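PDB 4YV9: transcriptional regulator from Streptococcus dysgalactiae, which serves as a receptor for SHP pheromone peptides and probably couples their binding to DNA-bound control of transcription in quorum sensing. Local coordinates for residues T182-L187 with E212-D217; V226-H231 with L251-Y256; D245-A250 with K267-K272. All blocks are in the same frame, centred on the assembly; numbering follows the deposited sequence.

Contact 1 of 3, residues T182-L187 with E212-D217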
# COMPACT_ATOMS: atom_id res chain seq x y z
N THR B 182 1.34 -7.37 0.14
CA THR B 182 -0.02 -7.74 -0.26
C THR B 182 0.01 -8.61 -1.52
O THR B 182 -0.67 -9.65 -1.59
CB THR B 182 -0.87 -6.47 -0.45
OG1 THR B 182 -1.06 -5.86 0.84
CG2 THR B 182 -2.23 -6.79 -1.02
N LEU B 183 0.84 -8.24 -2.49
CA LEU B 183 1.00 -9.07 -3.68
C LEU B 183 1.53 -10.46 -3.34
O LEU B 183 0.98 -11.46 -3.80
CB LEU B 183 1.93 -8.40 -4.71
CG LEU B 183 1.34 -7.21 -5.47
CD1 LEU B 183 2.41 -6.41 -6.19
CD2 LEU B 183 0.31 -7.70 -6.47
N VAL B 184 2.60 -10.53 -2.54
CA VAL B 184 3.14 -11.83 -2.13
C VAL B 184 2.07 -12.69 -1.44
O VAL B 184 2.01 -13.92 -1.62
CB VAL B 184 4.35 -11.67 -1.19
CG1 VAL B 184 4.70 -13.00 -0.54
CG2 VAL B 184 5.55 -11.12 -1.96
N THR B 185 1.21 -12.05 -0.65
CA THR B 185 0.14 -12.77 0.04
C THR B 185 -0.84 -13.34 -0.98
O THR B 185 -1.22 -14.52 -0.90
CB THR B 185 -0.58 -11.85 1.05
OG1 THR B 185 0.38 -11.32 1.98
CG2 THR B 185 -1.64 -12.63 1.80
N GLN B 186 -1.22 -12.53 -1.96
CA GLN B 186 -2.13 -12.98 -3.00
C GLN B 186 -1.56 -14.16 -3.80
O GLN B 186 -2.26 -15.13 -4.05
CB GLN B 186 -2.48 -11.81 -3.93
CG GLN B 186 -3.39 -10.79 -3.24
CD GLN B 186 -3.46 -9.44 -3.96
OE1 GLN B 186 -2.66 -9.14 -4.85
NE2 GLN B 186 -4.41 -8.60 -3.55
N LEU B 187 -0.28 -14.08 -4.17
CA LEU B 187 0.32 -15.17 -4.95
C LEU B 187 0.53 -16.44 -4.12
O LEU B 187 0.54 -17.54 -4.66
CB LEU B 187 1.66 -14.72 -5.55
CG LEU B 187 1.60 -13.69 -6.68
CD1 LEU B 187 2.93 -13.67 -7.40
CD2 LEU B 187 0.46 -13.98 -7.67
N GLU B 212 -0.92 -17.25 7.12
CA GLU B 212 -1.38 -16.77 8.42
C GLU B 212 -0.39 -15.78 8.99
O GLU B 212 -0.78 -14.76 9.58
CB GLU B 212 -1.57 -17.94 9.39
CG GLU B 212 -2.75 -18.82 9.06
CD GLU B 212 -2.81 -20.07 9.92
OE1 GLU B 212 -1.80 -20.41 10.56
OE2 GLU B 212 -3.89 -20.70 9.95
N PHE B 213 0.90 -16.06 8.81
CA PHE B 213 1.94 -15.17 9.30
C PHE B 213 1.92 -13.84 8.55
O PHE B 213 2.04 -12.79 9.17
CB PHE B 213 3.32 -15.82 9.18
CG PHE B 213 4.43 -14.96 9.68
CD1 PHE B 213 4.50 -14.62 11.02
CD2 PHE B 213 5.39 -14.46 8.82
CE1 PHE B 213 5.52 -13.80 11.50
CE2 PHE B 213 6.41 -13.64 9.29
CZ PHE B 213 6.47 -13.32 10.62
N LEU B 214 1.75 -13.89 7.23
CA LEU B 214 1.73 -12.69 6.40
C LEU B 214 0.51 -11.82 6.69
O LEU B 214 0.55 -10.61 6.48
CB LEU B 214 1.73 -13.06 4.91
CG LEU B 214 2.98 -13.69 4.29
CD1 LEU B 214 2.61 -14.19 2.90
CD2 LEU B 214 4.15 -12.73 4.21
N LEU B 215 -0.58 -12.42 7.17
CA LEU B 215 -1.80 -11.65 7.43
C LEU B 215 -1.88 -11.08 8.85
O LEU B 215 -2.72 -10.24 9.12
CB LEU B 215 -3.04 -12.51 7.17
CG LEU B 215 -3.38 -12.76 5.71
CD1 LEU B 215 -4.44 -13.86 5.63
CD2 LEU B 215 -3.88 -11.46 5.03
N ARG B 216 -0.98 -11.52 9.73
CA ARG B 216 -0.95 -11.07 11.11
C ARG B 216 -0.73 -9.55 11.24
O ARG B 216 0.10 -8.97 10.56
CB ARG B 216 0.16 -11.82 11.86
CG ARG B 216 0.05 -11.80 13.37
CD ARG B 216 0.72 -13.02 14.01
NE ARG B 216 -0.01 -14.26 13.74
CZ ARG B 216 0.48 -15.30 13.05
NH1 ARG B 216 1.71 -15.26 12.56
NH2 ARG B 216 -0.27 -16.38 12.87
N ASP B 217 -1.48 -8.93 12.15
CA ASP B 217 -1.41 -7.49 12.39
C ASP B 217 -1.51 -6.68 11.10
O ASP B 217 -0.85 -5.66 10.95
CB ASP B 217 -0.12 -7.14 13.15
CG ASP B 217 -0.15 -7.65 14.59
OD1 ASP B 217 -1.25 -7.92 15.11
OD2 ASP B 217 0.94 -7.77 15.21
O HOH W 1 -0.58 -9.67 4.03
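Thr185 and Leu214 face each other where helix 179-197 passes helix 201-215, and their CA atoms, 6.6 Å apart, are the nearest CA pair of the two segments. No direct hydrogen bond joins the two segments; the polar link runs through one water. That water donates both of its hydrogens, one to Thr185 OG1 at 2.8 Å and the other to the main-chain oxygen Leu214 O at 2.9 Å, with an angle of about 107° at the water that is close to tetrahedral. The threonine hydroxyl is engaged twice, since it also hydrogen-bonds to Lys181 O one turn earlier on its own helix. A chi1 of -57° puts OG1 beside the backbone N, next to Lys181 O, and CG2 anti to it, on the side of Leu215.

Apolar contacts lie beside this bridge. The side chains of Thr185 and Leu214 run past each other in opposite directions, so that the hydroxyl oxygen lies against hydrocarbon: Leu214 CB and CD1 are each 3.7 Å from Thr185 OG1. Leu214 CD1 also meets Val184 CG1 at 4.2 Å, the two side chains crossing at about a right angle. On the other branch of the threonine, CG2 touches Leu215 CD2 at 4.1 Å. All four residues are buried, and the water therefore supplies polar partners inside a largely hydrophobic seam.

The two segments belong to consecutive helices of the C-terminal domain, which is assigned to the TPR-like superhelical families. Phe171 packs on both Val184 and Leu214, while helices 142-151 and 157-169 reach Val184 through Ile145, Met167 and Val168. Leu183, Gln186 and Leu187 of helix 179-197 touch the bound peptide, and Leu215 packs on Lys224 of helix 221-236.

Contact 2 of 3, residues V226-H231 with L251-Y256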
# COMPACT_ATOMS: atom_id res chain seq x y z
N VAL B 226 -10.66 -14.39 0.95
CA VAL B 226 -10.31 -15.46 0.02
C VAL B 226 -9.66 -16.61 0.79
O VAL B 226 -9.98 -17.78 0.55
CB VAL B 226 -9.36 -14.94 -1.09
CG1 VAL B 226 -8.76 -16.08 -1.89
CG2 VAL B 226 -10.12 -13.97 -2.02
N PHE B 227 -8.77 -16.28 1.72
CA PHE B 227 -8.12 -17.30 2.55
C PHE B 227 -9.13 -18.06 3.42
O PHE B 227 -8.98 -19.25 3.65
CB PHE B 227 -7.05 -16.66 3.42
CG PHE B 227 -6.22 -17.65 4.20
CD1 PHE B 227 -5.58 -18.71 3.57
CD2 PHE B 227 -6.06 -17.51 5.56
CE1 PHE B 227 -4.82 -19.61 4.28
CE2 PHE B 227 -5.30 -18.41 6.29
CZ PHE B 227 -4.68 -19.46 5.64
N LEU B 228 -10.17 -17.38 3.89
CA LEU B 228 -11.25 -18.07 4.62
C LEU B 228 -11.84 -19.16 3.72
O LEU B 228 -12.10 -20.27 4.16
CB LEU B 228 -12.34 -17.09 5.05
CG LEU B 228 -13.56 -17.67 5.76
CD1 LEU B 228 -13.15 -18.40 7.02
CD2 LEU B 228 -14.52 -16.54 6.08
N TYR B 229 -12.02 -18.83 2.45
CA TYR B 229 -12.66 -19.76 1.52
C TYR B 229 -11.72 -20.92 1.21
O TYR B 229 -12.11 -22.07 1.30
CB TYR B 229 -13.06 -19.06 0.23
CG TYR B 229 -13.83 -19.98 -0.70
CD1 TYR B 229 -13.16 -20.84 -1.57
CD2 TYR B 229 -15.22 -19.99 -0.71
CE1 TYR B 229 -13.85 -21.68 -2.41
CE2 TYR B 229 -15.91 -20.82 -1.56
CZ TYR B 229 -15.22 -21.67 -2.41
OH TYR B 229 -15.90 -22.50 -3.25
N VAL B 230 -10.48 -20.59 0.87
CA VAL B 230 -9.52 -21.55 0.35
C VAL B 230 -9.08 -22.53 1.42
O VAL B 230 -8.96 -23.74 1.18
CB VAL B 230 -8.29 -20.80 -0.23
CG1 VAL B 230 -7.15 -21.76 -0.52
CG2 VAL B 230 -8.69 -20.00 -1.48
N HIS B 231 -8.85 -22.00 2.61
CA HIS B 231 -8.50 -22.83 3.76
C HIS B 231 -9.67 -23.75 4.12
O HIS B 231 -9.48 -24.91 4.46
CB HIS B 231 -8.09 -21.94 4.94
CG HIS B 231 -7.53 -22.70 6.10
ND1 HIS B 231 -7.51 -22.19 7.38
CD2 HIS B 231 -6.95 -23.92 6.17
CE1 HIS B 231 -6.95 -23.07 8.19
NE2 HIS B 231 -6.61 -24.13 7.48
N LEU B 251 -18.52 -16.54 1.19
CA LEU B 251 -19.49 -16.16 0.16
C LEU B 251 -20.35 -15.00 0.66
O LEU B 251 -20.58 -14.04 -0.07
CB LEU B 251 -20.39 -17.34 -0.23
CG LEU B 251 -19.76 -18.50 -1.01
CD1 LEU B 251 -20.78 -19.62 -1.32
CD2 LEU B 251 -19.11 -18.00 -2.29
N GLN B 252 -20.82 -15.13 1.90
CA GLN B 252 -21.64 -14.09 2.53
C GLN B 252 -20.90 -12.74 2.56
O GLN B 252 -21.51 -11.69 2.34
CB GLN B 252 -22.01 -14.48 3.96
CG GLN B 252 -22.99 -15.65 4.09
CD GLN B 252 -23.30 -15.98 5.55
OE1 GLN B 252 -23.80 -15.14 6.30
NE2 GLN B 252 -23.01 -17.21 5.95
N ILE B 253 -19.60 -12.78 2.85
CA ILE B 253 -18.80 -11.55 2.88
C ILE B 253 -18.83 -10.85 1.51
O ILE B 253 -19.18 -9.68 1.41
CB ILE B 253 -17.34 -11.85 3.32
CG1 ILE B 253 -17.33 -12.32 4.77
CG2 ILE B 253 -16.47 -10.60 3.17
CD1 ILE B 253 -15.98 -12.73 5.29
N PHE B 254 -18.48 -11.58 0.44
CA PHE B 254 -18.57 -11.04 -0.92
C PHE B 254 -19.96 -10.45 -1.18
O PHE B 254 -20.10 -9.35 -1.72
CB PHE B 254 -18.29 -12.12 -1.97
CG PHE B 254 -16.87 -12.62 -1.99
CD1 PHE B 254 -15.80 -11.74 -1.88
CD2 PHE B 254 -16.61 -13.97 -2.15
CE1 PHE B 254 -14.49 -12.22 -1.92
CE2 PHE B 254 -15.31 -14.45 -2.17
CZ PHE B 254 -14.25 -13.57 -2.06
N LYS B 255 -20.99 -11.21 -0.79
CA LYS B 255 -22.38 -10.81 -0.96
C LYS B 255 -22.69 -9.51 -0.25
O LYS B 255 -23.18 -8.55 -0.85
CB LYS B 255 -23.30 -11.91 -0.45
CG LYS B 255 -24.78 -11.68 -0.71
CD LYS B 255 -25.57 -12.77 -0.00
CE LYS B 255 -27.06 -12.59 -0.15
NZ LYS B 255 -27.77 -13.65 0.64
N TYR B 256 -22.39 -9.48 1.05
CA TYR B 256 -22.66 -8.34 1.90
C TYR B 256 -21.96 -7.08 1.38
O TYR B 256 -22.50 -5.99 1.49
CB TYR B 256 -22.24 -8.62 3.36
CG TYR B 256 -23.10 -9.64 4.08
CD1 TYR B 256 -24.29 -10.09 3.53
CD2 TYR B 256 -22.72 -10.14 5.33
CE1 TYR B 256 -25.09 -11.02 4.19
CE2 TYR B 256 -23.52 -11.07 6.00
CZ TYR B 256 -24.70 -11.51 5.43
OH TYR B 256 -25.49 -12.42 6.08
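Val226 and Phe254 belong to the more deeply packed part of this interface: the methyl CG2 of Val226 meets the rim of the phenyl ring near its plane, 4.1 Å from Phe254 CZ. Tyr229 continues the buried side, its CE2 lying 4.3 Å from Leu251 CD2. Tyr266 of helix 260-273 covers this region, its ring meeting that of Tyr229 edge-to-face and also touching Val226, Leu251 and Phe254, and all four of these residues are buried.

The segments run nearly antiparallel, at 152° with axes 10.3 Å apart, as in the packed helix pairs of TPR-like domains, and only side chains bridge the gap. The more open side is the pair Leu228 and Ile253, where Leu228 remains partly exposed although Ile253 is buried. With CG anti to the backbone N (177°), Leu228 extends across the gap and brings CD2 to 4.2 Å from Ile253 CD1. The second subunit covers this side through its Leu257, which packs on both residues, and it also reaches Phe254 through its Phe221; Gln252 OE1 is hydrogen-bonded to the hydroxyl of Tyr256 of that subunit.

Contact 3 of 3, residues D245-A250 with K267-K272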
# COMPACT_ATOMS: atom_id res chain seq x y z
N ASP B 245 -18.67 -24.56 6.25
CA ASP B 245 -19.13 -23.37 6.95
C ASP B 245 -18.22 -22.18 6.62
O ASP B 245 -18.69 -21.08 6.35
CB ASP B 245 -19.17 -23.60 8.46
CG ASP B 245 -20.14 -24.69 8.86
OD1 ASP B 245 -21.13 -24.92 8.12
OD2 ASP B 245 -19.92 -25.32 9.92
N ASP B 246 -16.92 -22.42 6.64
CA ASP B 246 -15.97 -21.35 6.30
C ASP B 246 -16.20 -20.81 4.89
O ASP B 246 -16.22 -19.60 4.68
CB ASP B 246 -14.54 -21.85 6.44
CG ASP B 246 -14.16 -22.13 7.88
OD1 ASP B 246 -14.94 -21.76 8.79
OD2 ASP B 246 -13.08 -22.71 8.11
N MSE B 247 -16.41 -21.71 3.93
CA MSE B 247 -16.62 -21.30 2.55
C MSE B 247 -17.92 -20.51 2.41
O MSE B 247 -17.97 -19.49 1.70
CB MSE B 247 -16.64 -22.51 1.61
CG MSE B 247 -15.27 -23.17 1.45
SE MSE B 247 -15.35 -25.01 0.74
CE MSE B 247 -14.96 -24.65 -1.12
N ARG B 248 -18.98 -20.96 3.09
CA ARG B 248 -20.25 -20.24 3.03
C ARG B 248 -20.14 -18.85 3.68
O ARG B 248 -20.77 -17.90 3.21
CB ARG B 248 -21.37 -21.05 3.68
CG ARG B 248 -22.03 -22.03 2.72
CD ARG B 248 -23.06 -22.90 3.41
NE ARG B 248 -22.50 -23.54 4.59
CZ ARG B 248 -22.91 -24.70 5.09
NH1 ARG B 248 -23.90 -25.37 4.50
NH2 ARG B 248 -22.33 -25.20 6.17
N GLN B 249 -19.35 -18.73 4.74
CA GLN B 249 -19.10 -17.42 5.36
C GLN B 249 -18.39 -16.47 4.41
O GLN B 249 -18.74 -15.29 4.30
CB GLN B 249 -18.29 -17.59 6.65
CG GLN B 249 -19.08 -18.26 7.78
CD GLN B 249 -18.21 -18.60 8.97
OE1 GLN B 249 -17.03 -18.29 8.98
NE2 GLN B 249 -18.79 -19.24 9.98
N ALA B 250 -17.38 -16.98 3.70
CA ALA B 250 -16.67 -16.16 2.73
C ALA B 250 -17.62 -15.67 1.64
O ALA B 250 -17.54 -14.52 1.24
CB ALA B 250 -15.51 -16.93 2.11
N LYS B 267 -19.12 -18.81 -5.69
CA LYS B 267 -20.31 -19.63 -5.49
C LYS B 267 -20.37 -20.73 -6.55
O LYS B 267 -20.88 -21.83 -6.31
CB LYS B 267 -21.57 -18.75 -5.53
CG LYS B 267 -22.89 -19.47 -5.31
CD LYS B 267 -24.03 -18.50 -5.61
CE LYS B 267 -25.40 -19.07 -5.31
NZ LYS B 267 -26.47 -18.26 -5.99
N GLU B 268 -19.83 -20.42 -7.73
CA GLU B 268 -19.70 -21.41 -8.80
C GLU B 268 -18.73 -22.53 -8.40
O GLU B 268 -19.00 -23.71 -8.64
CB GLU B 268 -19.22 -20.72 -10.08
CG GLU B 268 -19.26 -21.58 -11.33
CD GLU B 268 -20.66 -21.71 -11.90
OE1 GLU B 268 -21.52 -20.88 -11.53
OE2 GLU B 268 -20.89 -22.63 -12.70
N HIS B 269 -17.61 -22.15 -7.80
CA HIS B 269 -16.62 -23.11 -7.28
C HIS B 269 -17.26 -23.99 -6.22
O HIS B 269 -17.11 -25.21 -6.24
CB HIS B 269 -15.40 -22.38 -6.71
CG HIS B 269 -14.29 -23.29 -6.28
ND1 HIS B 269 -14.40 -24.16 -5.22
CD2 HIS B 269 -13.04 -23.47 -6.78
CE1 HIS B 269 -13.27 -24.83 -5.08
NE2 HIS B 269 -12.43 -24.43 -6.01
N TYR B 270 -17.98 -23.36 -5.30
CA TYR B 270 -18.69 -24.07 -4.24
C TYR B 270 -19.69 -25.11 -4.80
O TYR B 270 -19.60 -26.29 -4.45
CB TYR B 270 -19.43 -23.07 -3.33
CG TYR B 270 -19.98 -23.71 -2.08
CD1 TYR B 270 -19.23 -23.77 -0.91
CD2 TYR B 270 -21.26 -24.28 -2.07
CE1 TYR B 270 -19.73 -24.37 0.24
CE2 TYR B 270 -21.76 -24.88 -0.93
CZ TYR B 270 -21.00 -24.92 0.22
OH TYR B 270 -21.51 -25.51 1.35
N ARG B 271 -20.63 -24.69 -5.64
CA ARG B 271 -21.63 -25.61 -6.19
C ARG B 271 -21.00 -26.77 -6.97
O ARG B 271 -21.56 -27.87 -7.01
CB ARG B 271 -22.61 -24.86 -7.09
CG ARG B 271 -23.72 -24.15 -6.33
CD ARG B 271 -24.70 -23.48 -7.29
NE ARG B 271 -24.01 -22.55 -8.18
CZ ARG B 271 -24.47 -21.35 -8.52
NH1 ARG B 271 -23.75 -20.58 -9.33
NH2 ARG B 271 -25.63 -20.92 -8.05
N LYS B 272 -19.84 -26.53 -7.57
CA LYS B 272 -19.14 -27.57 -8.33
C LYS B 272 -18.38 -28.54 -7.42
O LYS B 272 -18.60 -29.75 -7.47
CB LYS B 272 -18.17 -26.93 -9.33
CG LYS B 272 -17.00 -27.83 -9.73
CD LYS B 272 -17.09 -28.28 -11.18
CE LYS B 272 -15.72 -28.67 -11.72
NZ LYS B 272 -15.79 -29.77 -12.72
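Tyr270 OH lies against the side chain of Arg248, nearest CD at 3.7 Å and over one face of the guanidinium, whose plane is turned 33° from that of the phenol ring. The approach is van der Waals contact without a hydrogen bond. A bend at chi3 lays the arginine chain alongside the hydroxyl. Its guanidinium also approaches Asp245 OD1 one turn back, but the modelled separation is too short to be reliable. On the facing helix Arg271 NH1 donates to Glu268 OE1 at 3.1 Å, meeting the carboxylate from above its plane; this salt bridge stays within its own helix.

The apolar half of the contact belongs to Met247, present as selenomethionine. Its CB approaches the edge of the Tyr270 ring near the ring plane, 3.8 Å from Tyr270 CD1. Its selenium stands 5.5 Å from the ring centroid in an oblique Met-aromatic contact, and beyond the selenium CE reaches to 4.2 Å from His269 ND1, a nitrogen that is hydrogen-bonded outside the two segments. With CG anti to the backbone N (chi1 -170°), the Tyr270 ring reaches across to helix 242-256, where Met247 meets its edge and Arg248 its hydroxyl.

Tyr229 and Tyr233 of helix 221-236 both touch Met247, and both meet the His269 ring edge-to-face, so the buried side of the contact is covered by a third helix. Arg248 forms the exposed side. Segments 245-250 and 267-272 run nearly antiparallel, at 154° with axes 10.7 Å apart; helices 242-256 and 260-273, to which they belong, form an antiparallel hairpin of the kind that TPR-like domains stack side by side.

Contact 1 closes before the other two open, whereas contacts 2 and 3 interleave along the chain. Contact 1 and contact 2 have centres 16 Å apart and meet through successive helices, with Phe227 CE2 at 3.8 Å from Glu212 CG. Contacts 2 and 3 share helix 242-256, and their centres are only 8 Å apart; Tyr229 OH joins them, 3.0 Å from both His269 ND1 and Tyr270 N. Contacts 1 and 3, 22 Å between centres, do not touch. Bound peptide packs on Leu183, Gln186, Leu187 and Asp217 of contact 1 and on Val226 of contact 2, while the second subunit approaches all three contacts, most extensively contact 2.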